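Long-range contacts in fructose transport system repressor FruR (Pseudomonas putida, PDB 3O74), which probably binds specific DNA sites as a LacI-family dual regulator of transcription, with fructose 1-phosphate as its preferred effector: residues R3-I8 and R31-L36; A18-Q23 and G235-T240; D60-A65 and K81-I86; C98-D103 and A239-L244. All blocks are in the same frame, centred on the assembly; numbering follows the deposited sequence.

How the interactions relate
All four contacts lie in one lobe, built round the parallel strands 34-39, 4-9, 61-64, 85-88 and 98-102, in that order across the sheet. Interactions 1 and 3 are strand pairings within it, their centres about 11 Å apart; strands 4-9 and 61-64 are neighbours and stitch them together. Interactions 2 and 4 share helix 234-250 and overlap at Ala239 and Thr240, with centres about 9 Å apart. Along the chain, interaction 1 closes before 3 opens, whereas 2 and 4 wait for a helix more than 130 residues later. That late return is characteristic of the periplasmic-binding-protein fold, whose lobes are built from separate parts of the chain.

Interaction 1: R3-I8 and R31-L36; sequences RTLGFI and RGYQLL
Arg3 O takes the N-H of Gln34 at 3.1 Å, the first of four backbone bonds between these parallel strands. Leu5 then uses both its groups: its N-H goes to Gln34 O (2.8 Å), and its O accepts Leu36 N (2.8 Å, nearly straight at 173°). Phe7 N ends the run on Leu36 O at 2.9 Å. Arg3 O has a second donor, a water 3.2 Å away that also donates to Gly32 O, just where a Schellman motif ends helix 15-30. Thr4 and Gly6 bond through their backbones to segment 60-65, so strand 4-9, the first of the beta-alpha-beta unit it forms with helix 15-30 and strand 34-39, is bonded along both its edges.

On the Leu5 face, Leu5 CD2 lies 3.8 Å from Tyr33 CD1. With CG beside its own backbone N (chi1 -67°), the Tyr33 ring leans against the Arg3 backbone, and its hydroxyl bonds to Glu250 OE2 of helix 234-250. Leu35 CD1 rests on Leu5 CB at 3.9 Å and on Phe7 CB. Across the sheet, Thr4 OG1 is bonded to Thr2 OG1, and Leu36 packs on Leu53 of the second subunit. Main-chain amides thus supply the bonding and carbon the packing, while the polar ends of Thr4 and Tyr33 are satisfied from beyond the two strands.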
loop_
_atom_site.group_PDB
_atom_site.type_symbol
_atom_site.label_atom_id
_atom_site.label_comp_id
_atom_site.label_asym_id
_atom_site.label_seq_id
_atom_site.Cartn_x
_atom_site.Cartn_y
_atom_site.Cartn_z
ATOM N N ARG B 3 11.667 13.181 19.958
ATOM C CA ARG B 3 11.870 13.482 18.545
ATOM C C ARG B 3 11.357 12.356 17.661
ATOM O O ARG B 3 11.969 12.003 16.651
ATOM C CB ARG B 3 13.331 13.782 18.250
ATOM C CG ARG B 3 13.847 14.954 19.050
ATOM C CD ARG B 3 15.086 15.534 18.424
ATOM N NE ARG B 3 15.583 16.663 19.199
ATOM C CZ ARG B 3 16.867 16.976 19.300
ATOM N NH1 ARG B 3 17.771 16.236 18.676
ATOM N NH2 ARG B 3 17.246 18.020 20.022
ATOM N N THR B 4 10.228 11.789 18.064
ATOM C CA THR B 4 9.524 10.817 17.251
ATOM C C THR B 4 8.073 11.251 17.149
ATOM O O THR B 4 7.516 11.831 18.087
ATOM C CB THR B 4 9.602 9.401 17.850
ATOM O OG1 THR B 4 8.899 9.367 19.096
ATOM C CG2 THR B 4 11.048 9.003 18.088
ATOM N N LEU B 5 7.470 10.985 15.999
ATOM C CA LEU B 5 6.069 11.286 15.779
ATOM C C LEU B 5 5.348 9.966 15.530
ATOM O O LEU B 5 5.916 9.049 14.938
ATOM C CB LEU B 5 5.920 12.197 14.564
ATOM C CG LEU B 5 6.859 13.404 14.507
ATOM C CD1 LEU B 5 6.811 14.075 13.136
ATOM C CD2 LEU B 5 6.523 14.394 15.613
ATOM N N GLY B 6 4.108 9.860 15.991
ATOM C CA GLY B 6 3.319 8.668 15.737
ATOM C C GLY B 6 2.263 8.913 14.675
ATOM O O GLY B 6 1.773 10.033 14.533
ATOM N N PHE B 7 1.909 7.868 13.930
ATOM C CA PHE B 7 0.825 7.948 12.966
ATOM C C PHE B 7 -0.071 6.717 13.090
ATOM O O PHE B 7 0.355 5.597 12.814
ATOM C CB PHE B 7 1.374 8.075 11.539
ATOM C CG PHE B 7 0.314 8.334 10.490
ATOM C CD1 PHE B 7 -0.957 8.766 10.845
ATOM C CD2 PHE B 7 0.602 8.161 9.143
ATOM C CE1 PHE B 7 -1.930 9.006 9.875
ATOM C CE2 PHE B 7 -0.358 8.401 8.173
ATOM C CZ PHE B 7 -1.627 8.827 8.538
ATOM N N ILE B 8 -1.304 6.932 13.532
ATOM C CA ILE B 8 -2.295 5.869 13.582
ATOM C C ILE B 8 -3.162 5.957 12.339
ATOM O O ILE B 8 -3.866 6.951 12.137
ATOM C CB ILE B 8 -3.207 6.012 14.810
ATOM C CG1 ILE B 8 -2.408 5.827 16.098
ATOM C CG2 ILE B 8 -4.348 5.009 14.741
ATOM C CD1 ILE B 8 -3.232 6.040 17.354
ATOM N N ARG B 31 13.566 17.091 9.180
ATOM C CA ARG B 31 13.455 17.972 10.337
ATOM C C ARG B 31 14.073 17.375 11.595
ATOM O O ARG B 31 14.099 18.018 12.645
ATOM C CB ARG B 31 11.993 18.347 10.586
ATOM C CG ARG B 31 11.435 19.293 9.546
ATOM C CD ARG B 31 12.198 20.612 9.546
ATOM N NE ARG B 31 11.976 21.368 10.775
ATOM C CZ ARG B 31 11.006 22.265 10.931
ATOM N NH1 ARG B 31 10.174 22.518 9.930
ATOM N NH2 ARG B 31 10.866 22.907 12.083
ATOM N N GLY B 32 14.569 16.145 11.488
ATOM C CA GLY B 32 15.208 15.485 12.613
ATOM C C GLY B 32 14.266 14.638 13.451
ATOM O O GLY B 32 14.575 14.315 14.600
ATOM N N TYR B 33 13.113 14.281 12.884
ATOM C CA TYR B 33 12.147 13.434 13.578
ATOM C C TYR B 33 12.014 12.077 12.893
ATOM O O TYR B 33 12.121 11.984 11.672
ATOM C CB TYR B 33 10.771 14.105 13.614
ATOM C CG TYR B 33 10.713 15.351 14.457
ATOM C CD1 TYR B 33 10.216 15.313 15.753
ATOM C CD2 TYR B 33 11.160 16.567 13.961
ATOM C CE1 TYR B 33 10.163 16.457 16.532
ATOM C CE2 TYR B 33 11.113 17.714 14.732
ATOM C CZ TYR B 33 10.616 17.654 16.015
ATOM O OH TYR B 33 10.569 18.795 16.779
ATOM N N GLN B 34 11.777 11.031 13.683
ATOM C CA GLN B 34 11.459 9.712 13.140
ATOM C C GLN B 34 9.951 9.485 13.225
ATOM O O GLN B 34 9.295 9.969 14.142
ATOM C CB GLN B 34 12.201 8.615 13.906
ATOM C CG GLN B 34 13.710 8.819 14.007
ATOM C CD GLN B 34 14.416 8.670 12.672
ATOM O OE1 GLN B 34 15.357 9.403 12.369
ATOM N NE2 GLN B 34 13.962 7.718 11.866
ATOM N N LEU B 35 9.400 8.751 12.266
ATOM C CA LEU B 35 7.977 8.442 12.277
ATOM C C LEU B 35 7.720 6.978 12.630
ATOM O O LEU B 35 8.294 6.077 12.025
ATOM C CB LEU B 35 7.348 8.769 10.920
ATOM C CG LEU B 35 5.826 8.627 10.812
ATOM C CD1 LEU B 35 5.119 9.729 11.596
ATOM C CD2 LEU B 35 5.371 8.633 9.358
ATOM N N LEU B 36 6.857 6.749 13.615
ATOM C CA LEU B 36 6.411 5.402 13.937
ATOM C C LEU B 36 4.964 5.236 13.504
ATOM O O LEU B 36 4.096 6.037 13.857
ATOM C CB LEU B 36 6.563 5.107 15.425
ATOM C CG LEU B 36 7.993 5.086 15.967
ATOM C CD1 LEU B 36 7.983 4.929 17.479
ATOM C CD2 LEU B 36 8.808 3.979 15.311
HETATM O O HOH W 1 15.022 11.517 15.945
#

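Interaction 2: A18-Q23 and G235-T240; sequences ARIAKQ and GQIAAT
Gln23 and Ala238 meet where helix 15-30 crosses helix 234-250, two helices packed beside each other on one face of the sheet in this lobe of the periplasmic-binding-protein fold. The short segments cross at -46°, with axes 8.6 Å apart and the small Ala238 at the crossing.

Gln23 is the side chain to follow. Its CB points at the other helix and sits 3.5 Å from Ala238 CB, methylene on methyl. CG lies beside the backbone N, and the chain then bends at chi2 (-71°) instead of running straight out. The bend carries the amide along the neighbouring helix to its preceding turn, where NE2 comes 3.9 Å from Gly235 CA. NE2 donates to a water at 3.0 Å, and the same water donates to Gly235 O at 2.7 Å, so the polar link between the helices is indirect.

The apolar half lies at Ile20. Its CD1 touches Ile237 CG2 at 4.0 Å, the two side chains passing at a slant, while Ala238 CB sits over Ile20 O. Ile237 turns its tip on toward strand 98-102. On the outer side of helix 15-30, Arg19 and Lys22 form salt bridges with Glu13 and Asp11 of the second subunit. Within helix 234-250, Thr240 OG1 donates to Gln236 O at 2.9 Å, from the face of that carbonyl opposite to Thr240 N.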
loop_
_atom_site.group_PDB
_atom_site.type_symbol
_atom_site.label_atom_id
_atom_site.label_comp_id
_atom_site.label_asym_id
_atom_site.label_seq_id
_atom_site.Cartn_x
_atom_site.Cartn_y
_atom_site.Cartn_z
ATOM N N ALA B 18 -0.594 4.861 2.850
ATOM C CA ALA B 18 0.818 4.510 2.691
ATOM C C ALA B 18 1.610 5.668 2.085
ATOM O O ALA B 18 2.707 5.995 2.543
ATOM C CB ALA B 18 0.963 3.253 1.835
ATOM N N ARG B 19 1.044 6.287 1.056
ATOM C CA ARG B 19 1.679 7.421 0.404
ATOM C C ARG B 19 1.841 8.590 1.374
ATOM O O ARG B 19 2.914 9.190 1.474
ATOM C CB ARG B 19 0.870 7.858 -0.814
ATOM C CG ARG B 19 1.346 9.165 -1.417
ATOM C CD ARG B 19 2.524 8.968 -2.349
ATOM N NE ARG B 19 2.127 8.277 -3.569
ATOM C CZ ARG B 19 2.413 8.702 -4.796
ATOM N NH1 ARG B 19 3.110 9.818 -4.966
ATOM N NH2 ARG B 19 2.008 8.007 -5.850
ATOM N N ILE B 20 0.776 8.905 2.102
ATOM C CA ILE B 20 0.837 9.964 3.096
ATOM C C ILE B 20 1.859 9.627 4.180
ATOM O O ILE B 20 2.685 10.461 4.545
ATOM C CB ILE B 20 -0.546 10.224 3.729
ATOM C CG1 ILE B 20 -1.493 10.845 2.697
ATOM C CG2 ILE B 20 -0.410 11.129 4.942
ATOM C CD1 ILE B 20 -2.938 10.953 3.169
ATOM N N ALA B 21 1.809 8.397 4.682
ATOM C CA ALA B 21 2.755 7.954 5.703
ATOM C C ALA B 21 4.195 8.079 5.215
ATOM O O ALA B 21 5.089 8.440 5.979
ATOM C CB ALA B 21 2.454 6.520 6.123
ATOM N N LYS B 22 4.413 7.786 3.938
ATOM C CA LYS B 22 5.746 7.883 3.353
ATOM C C LYS B 22 6.185 9.336 3.225
ATOM O O LYS B 22 7.330 9.677 3.521
ATOM C CB LYS B 22 5.769 7.212 1.982
ATOM C CG LYS B 22 7.144 7.101 1.348
ATOM C CD LYS B 22 7.028 6.424 -0.009
ATOM C CE LYS B 22 8.361 5.899 -0.512
ATOM N NZ LYS B 22 8.163 5.072 -1.739
ATOM N N GLN B 23 5.268 10.193 2.785
ATOM C CA GLN B 23 5.557 11.623 2.652
ATOM C C GLN B 23 5.800 12.273 4.010
ATOM O O GLN B 23 6.631 13.174 4.139
ATOM C CB GLN B 23 4.410 12.338 1.935
ATOM C CG GLN B 23 4.215 11.921 0.494
ATOM C CD GLN B 23 5.323 12.415 -0.409
ATOM O OE1 GLN B 23 5.830 11.671 -1.246
ATOM N NE2 GLN B 23 5.709 13.675 -0.240
ATOM N N GLY B 235 1.041 14.590 -1.175
ATOM C CA GLY B 235 2.207 15.371 -0.816
ATOM C C GLY B 235 1.835 16.610 -0.028
ATOM O O GLY B 235 2.473 16.932 0.973
ATOM N N GLN B 236 0.793 17.307 -0.474
ATOM C CA GLN B 236 0.358 18.537 0.183
ATOM C C GLN B 236 -0.309 18.249 1.530
ATOM O O GLN B 236 -0.121 18.989 2.497
ATOM C CB GLN B 236 -0.574 19.340 -0.734
ATOM C CG GLN B 236 -0.956 20.709 -0.188
ATOM C CD GLN B 236 -1.756 21.539 -1.179
ATOM O OE1 GLN B 236 -2.468 22.469 -0.795
ATOM N NE2 GLN B 236 -1.641 21.207 -2.460
ATOM N N ILE B 237 -1.084 17.170 1.594
ATOM C CA ILE B 237 -1.688 16.742 2.852
ATOM C C ILE B 237 -0.609 16.550 3.916
ATOM O O ILE B 237 -0.693 17.098 5.015
ATOM C CB ILE B 237 -2.446 15.397 2.685
ATOM C CG1 ILE B 237 -3.612 15.540 1.704
ATOM C CG2 ILE B 237 -2.931 14.880 4.040
ATOM C CD1 ILE B 237 -4.679 16.481 2.172
ATOM N N ALA B 238 0.409 15.764 3.578
ATOM C CA ALA B 238 1.482 15.449 4.515
ATOM C C ALA B 238 2.281 16.683 4.913
ATOM O O ALA B 238 2.615 16.867 6.087
ATOM C CB ALA B 238 2.404 14.387 3.921
ATOM N N ALA B 239 2.587 17.527 3.934
ATOM C CA ALA B 239 3.376 18.727 4.181
ATOM C C ALA B 239 2.650 19.682 5.122
ATOM O O ALA B 239 3.261 20.282 6.002
ATOM C CB ALA B 239 3.713 19.422 2.870
ATOM N N THR B 240 1.341 19.816 4.933
ATOM C CA THR B 240 0.528 20.668 5.786
ATOM C C THR B 240 0.463 20.109 7.201
ATOM O O THR B 240 0.674 20.832 8.173
ATOM C CB THR B 240 -0.908 20.798 5.231
ATOM O OG1 THR B 240 -0.862 21.377 3.922
ATOM C CG2 THR B 240 -1.755 21.677 6.131
HETATM O O HOH W 2 4.964 16.100 1.346
#

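Interaction 3: D60-A65 and K81-I86; sequences DALFVA and KGLPVI
Leu62 is gripped through both its backbone groups: its N-H goes to Pro84 O at 2.9 Å, and its O accepts Ile86 N at 2.8 Å. A third bond runs from Val64 N to Ile86 O (3.0 Å); it is more bent, 147° at the hydrogen, and the donor is tilted 24° from the carbonyl plane. Weaker CA-H...O contacts fill in between, the shortest from Phe63 CA to Ile86 O at 3.2 Å. Pro84 has no N-H to offer, and its ring carbon CD is packed against Asp60 O.

Together these contacts pair the two strands of the beta-alpha-beta unit 61-64, 74-80, 85-88 in parallel. Gly82, with positive phi, is the C-prime residue of the Schellman motif that ends the helix and sends the chain back to the sheet.

The apolar contacts divide between the two faces. On one, Phe63 and Ile86 lie side by side pointing the same way, with Phe63 CD1 3.7 Å from Ile86 CB; Phe63 goes on to touch Ala245 of helix 234-250. On the other, Val64 CG1 meets Val85 CG1 at 3.8 Å, put there by a chi1 of 59° that wedges the methyl between its own backbone N and carbonyl carbon. Leu83 runs out with CG anti to its backbone N, and its CD1 lies 3.8 Å from Ala61 CA while CD2 approaches Leu62 CB. As for charge, the Asp60 carboxylate has its partners outside the pairing: OD1 accepts Thr2 N, and OD2 makes a weak bond with Arg3 N.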
loop_
_atom_site.group_PDB
_atom_site.type_symbol
_atom_site.label_atom_id
_atom_site.label_comp_id
_atom_site.label_asym_id
_atom_site.label_seq_id
_atom_site.Cartn_x
_atom_site.Cartn_y
_atom_site.Cartn_z
ATOM N N ASP B 60 6.346 12.995 20.296
ATOM C CA ASP B 60 6.209 14.445 20.408
ATOM C C ASP B 60 4.888 14.953 19.838
ATOM O O ASP B 60 4.365 15.981 20.268
ATOM C CB ASP B 60 7.387 15.145 19.731
ATOM C CG ASP B 60 8.704 14.876 20.431
ATOM O OD1 ASP B 60 8.682 14.281 21.530
ATOM O OD2 ASP B 60 9.758 15.262 19.882
ATOM N N ALA B 61 4.351 14.227 18.865
ATOM C CA ALA B 61 3.040 14.542 18.315
ATOM C C ALA B 61 2.438 13.291 17.702
ATOM O O ALA B 61 3.157 12.354 17.356
ATOM C CB ALA B 61 3.137 15.655 17.279
ATOM N N LEU B 62 1.118 13.280 17.569
ATOM C CA LEU B 62 0.425 12.115 17.035
ATOM C C LEU B 62 -0.457 12.508 15.858
ATOM O O LEU B 62 -1.353 13.355 15.987
ATOM C CB LEU B 62 -0.414 11.452 18.130
ATOM C CG LEU B 62 -1.264 10.229 17.789
ATOM C CD1 LEU B 62 -0.399 9.085 17.250
ATOM C CD2 LEU B 62 -2.039 9.786 19.019
ATOM N N PHE B 63 -0.177 11.911 14.704
ATOM C CA PHE B 63 -1.056 12.025 13.551
ATOM C C PHE B 63 -2.056 10.889 13.636
ATOM O O PHE B 63 -1.703 9.772 14.026
ATOM C CB PHE B 63 -0.267 11.910 12.247
ATOM C CG PHE B 63 0.795 12.955 12.082
ATOM C CD1 PHE B 63 0.455 14.271 11.810
ATOM C CD2 PHE B 63 2.140 12.621 12.188
ATOM C CE1 PHE B 63 1.441 15.242 11.655
ATOM C CE2 PHE B 63 3.120 13.577 12.029
ATOM C CZ PHE B 63 2.775 14.888 11.767
ATOM N N VAL B 64 -3.302 11.149 13.261
ATOM C CA VAL B 64 -4.300 10.093 13.353
ATOM C C VAL B 64 -5.444 10.222 12.349
ATOM O O VAL B 64 -6.004 11.298 12.159
ATOM C CB VAL B 64 -4.866 9.976 14.802
ATOM C CG1 VAL B 64 -5.500 11.288 15.250
ATOM C CG2 VAL B 64 -5.863 8.832 14.908
ATOM N N ALA B 65 -5.757 9.105 11.700
ATOM C CA ALA B 65 -6.987 8.962 10.937
ATOM C C ALA B 65 -7.864 8.029 11.759
ATOM O O ALA B 65 -7.725 6.807 11.691
ATOM C CB ALA B 65 -6.700 8.370 9.579
ATOM N N LYS B 81 -3.188 16.600 28.329
ATOM C CA LYS B 81 -1.933 16.203 28.959
ATOM C C LYS B 81 -0.710 16.687 28.175
ATOM O O LYS B 81 0.422 16.334 28.498
ATOM C CB LYS B 81 -1.887 14.687 29.179
ATOM C CG LYS B 81 -2.796 14.199 30.311
ATOM C CD LYS B 81 -2.703 12.687 30.487
ATOM C CE LYS B 81 -3.436 12.208 31.737
ATOM N NZ LYS B 81 -4.920 12.318 31.624
ATOM N N GLY B 82 -0.946 17.496 27.145
ATOM C CA GLY B 82 0.134 18.152 26.427
ATOM C C GLY B 82 0.547 17.543 25.097
ATOM O O GLY B 82 1.503 18.011 24.476
ATOM N N LEU B 83 -0.153 16.504 24.656
ATOM C CA LEU B 83 0.165 15.878 23.373
ATOM C C LEU B 83 -0.537 16.573 22.208
ATOM O O LEU B 83 -1.764 16.658 22.179
ATOM C CB LEU B 83 -0.205 14.392 23.382
ATOM C CG LEU B 83 0.047 13.621 22.082
ATOM C CD1 LEU B 83 1.508 13.702 21.670
ATOM C CD2 LEU B 83 -0.387 12.171 22.216
ATOM N N PRO B 84 0.243 17.083 21.244
ATOM C CA PRO B 84 -0.328 17.631 20.013
ATOM C C PRO B 84 -0.932 16.522 19.165
ATOM O O PRO B 84 -0.241 15.552 18.849
ATOM C CB PRO B 84 0.887 18.224 19.293
ATOM C CG PRO B 84 1.930 18.397 20.354
ATOM C CD PRO B 84 1.698 17.285 21.321
ATOM N N VAL B 85 -2.206 16.663 18.807
ATOM C CA VAL B 85 -2.881 15.675 17.976
ATOM C C VAL B 85 -3.289 16.308 16.654
ATOM O O VAL B 85 -4.046 17.281 16.628
ATOM C CB VAL B 85 -4.127 15.099 18.681
ATOM C CG1 VAL B 85 -4.856 14.124 17.767
ATOM C CG2 VAL B 85 -3.739 14.424 19.986
ATOM N N ILE B 86 -2.773 15.764 15.558
ATOM C CA ILE B 86 -3.106 16.267 14.230
ATOM C C ILE B 86 -3.895 15.219 13.463
ATOM O O ILE B 86 -3.378 14.141 13.168
ATOM C CB ILE B 86 -1.847 16.633 13.426
ATOM C CG1 ILE B 86 -0.959 17.582 14.228
ATOM C CG2 ILE B 86 -2.233 17.251 12.084
ATOM C CD1 ILE B 86 -1.622 18.907 14.540
#

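Interaction 4: C98-D103 and A239-L244; sequences CSVISD and ATALEL
Val100 pushes its two methyls into helix 234-250, which lies antiparallel to strand 98-102 (175° between the segments) with the axes 8.5 Å apart. This is helix-on-sheet packing of the alpha/beta periplasmic-binding-protein fold, apolar throughout and without a hydrogen bond between the segments.

The tight part is centred on Val100, against Ala241 and Thr240. Val100 CG2 sits 3.7 Å from Ala241 CA, settled between successive turns of the helix. Val100 CG1, anti to the backbone N (chi1 -175°), lies 3.9 Å from Thr240 CB, so the branched side chain straddles the helix surface. Cys98 comes in from the next inward-facing position of the strand. Its SG is modelled 3.2 Å from Leu244 CD2, closer than van der Waals contact, and Leu244 has a nearly eclipsed chi2 of 22°; the exact placement of that leucine is therefore doubtful, and with it the 3.5 Å between its CD2 and Val100 CG2.

The contact loosens beyond Val100. There the strand leaves segment 239-244, and Ser102 packs instead on Ile237, a turn earlier in the helix. Ala239 and Glu243 lie on the solvent side of the helix and do not reach the strand. The sheet beneath is continuous: Cys98 and Val100 bond through their backbones to Ala87 of strand 85-88, and Ala241 also touches Ile86 and Ile88 of that strand. Thr240, partly exposed, meets the valine through its methyl, CG2 lying 3.8 Å from Val100 CG2.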
loop_
_atom_site.group_PDB
_atom_site.type_symbol
_atom_site.label_atom_id
_atom_site.label_comp_id
_atom_site.label_asym_id
_atom_site.label_seq_id
_atom_site.Cartn_x
_atom_site.Cartn_y
_atom_site.Cartn_z
ATOM N N CYS B 98 -6.709 20.315 15.303
ATOM C CA CYS B 98 -6.268 20.652 13.959
ATOM C C CYS B 98 -6.420 19.423 13.062
ATOM O O CYS B 98 -5.942 18.340 13.405
ATOM C CB CYS B 98 -4.801 21.089 14.013
ATOM S SG CYS B 98 -4.055 21.441 12.429
ATOM N N SER B 99 -7.087 19.582 11.921
ATOM C CA SER B 99 -7.244 18.472 10.976
ATOM C C SER B 99 -6.797 18.874 9.581
ATOM O O SER B 99 -7.053 19.988 9.129
ATOM C CB SER B 99 -8.702 17.990 10.923
ATOM O OG SER B 99 -9.180 17.632 12.210
ATOM N N VAL B 100 -6.118 17.963 8.896
ATOM C CA VAL B 100 -5.795 18.178 7.492
ATOM C C VAL B 100 -6.501 17.119 6.657
ATOM O O VAL B 100 -6.263 15.926 6.827
ATOM C CB VAL B 100 -4.275 18.124 7.231
ATOM C CG1 VAL B 100 -3.966 18.480 5.780
ATOM C CG2 VAL B 100 -3.539 19.057 8.173
ATOM N N ILE B 101 -7.360 17.560 5.745
ATOM C CA ILE B 101 -8.217 16.643 5.006
ATOM C C ILE B 101 -8.342 17.046 3.541
ATOM O O ILE B 101 -7.837 18.089 3.132
ATOM C CB ILE B 101 -9.633 16.576 5.626
ATOM C CG1 ILE B 101 -10.397 17.887 5.409
ATOM C CG2 ILE B 101 -9.554 16.261 7.114
ATOM C CD1 ILE B 101 -11.821 17.848 5.940
ATOM N N SER B 102 -9.001 16.200 2.752
ATOM C CA SER B 102 -9.320 16.542 1.375
ATOM C C SER B 102 -10.705 17.173 1.302
ATOM O O SER B 102 -11.558 16.907 2.146
ATOM C CB SER B 102 -9.230 15.310 0.477
ATOM O OG SER B 102 -7.889 14.872 0.362
ATOM N N ASP B 103 -10.920 18.025 0.304
ATOM C CA ASP B 103 -12.215 18.680 0.120
ATOM C C ASP B 103 -13.204 17.702 -0.507
ATOM O O ASP B 103 -13.545 17.820 -1.684
ATOM C CB ASP B 103 -12.060 19.922 -0.756
ATOM C CG ASP B 103 -13.345 20.719 -0.878
ATOM O OD1 ASP B 103 -14.364 20.324 -0.269
ATOM O OD2 ASP B 103 -13.335 21.747 -1.587
ATOM N N ALA B 239 2.587 17.527 3.934
ATOM C CA ALA B 239 3.376 18.727 4.181
ATOM C C ALA B 239 2.650 19.682 5.122
ATOM O O ALA B 239 3.261 20.282 6.002
ATOM C CB ALA B 239 3.713 19.422 2.870
ATOM N N THR B 240 1.341 19.816 4.933
ATOM C CA THR B 240 0.528 20.668 5.786
ATOM C C THR B 240 0.463 20.109 7.201
ATOM O O THR B 240 0.674 20.832 8.173
ATOM C CB THR B 240 -0.908 20.798 5.231
ATOM O OG1 THR B 240 -0.862 21.377 3.922
ATOM C CG2 THR B 240 -1.755 21.677 6.131
ATOM N N ALA B 241 0.174 18.815 7.309
ATOM C CA ALA B 241 0.058 18.159 8.610
ATOM C C ALA B 241 1.360 18.252 9.396
ATOM O O ALA B 241 1.358 18.540 10.595
ATOM C CB ALA B 241 -0.355 16.695 8.428
ATOM N N LEU B 242 2.475 18.022 8.714
ATOM C CA LEU B 242 3.771 18.029 9.373
ATOM C C LEU B 242 4.098 19.411 9.923
ATOM O O LEU B 242 4.509 19.557 11.071
ATOM C CB LEU B 242 4.870 17.579 8.410
ATOM C CG LEU B 242 6.265 17.579 9.034
ATOM C CD1 LEU B 242 6.302 16.658 10.245
ATOM C CD2 LEU B 242 7.314 17.179 8.013
ATOM N N GLU B 243 3.906 20.425 9.095
ATOM C CA GLU B 243 4.167 21.790 9.509
ATOM C C GLU B 243 3.305 22.176 10.708
ATOM O O GLU B 243 3.765 22.876 11.611
ATOM C CB GLU B 243 3.929 22.739 8.339
ATOM C CG GLU B 243 2.950 23.848 8.627
ATOM C CD GLU B 243 3.207 25.064 7.766
ATOM O OE1 GLU B 243 2.338 25.959 7.713
ATOM O OE2 GLU B 243 4.286 25.123 7.140
ATOM N N LEU B 244 2.058 21.715 10.720
ATOM C CA LEU B 244 1.169 21.950 11.854
ATOM C C LEU B 244 1.691 21.240 13.097
ATOM O O LEU B 244 1.647 21.785 14.201
ATOM C CB LEU B 244 -0.251 21.478 11.534
ATOM C CG LEU B 244 -1.233 22.482 10.921
ATOM C CD1 LEU B 244 -0.523 23.632 10.237
ATOM C CD2 LEU B 244 -2.159 21.782 9.935
#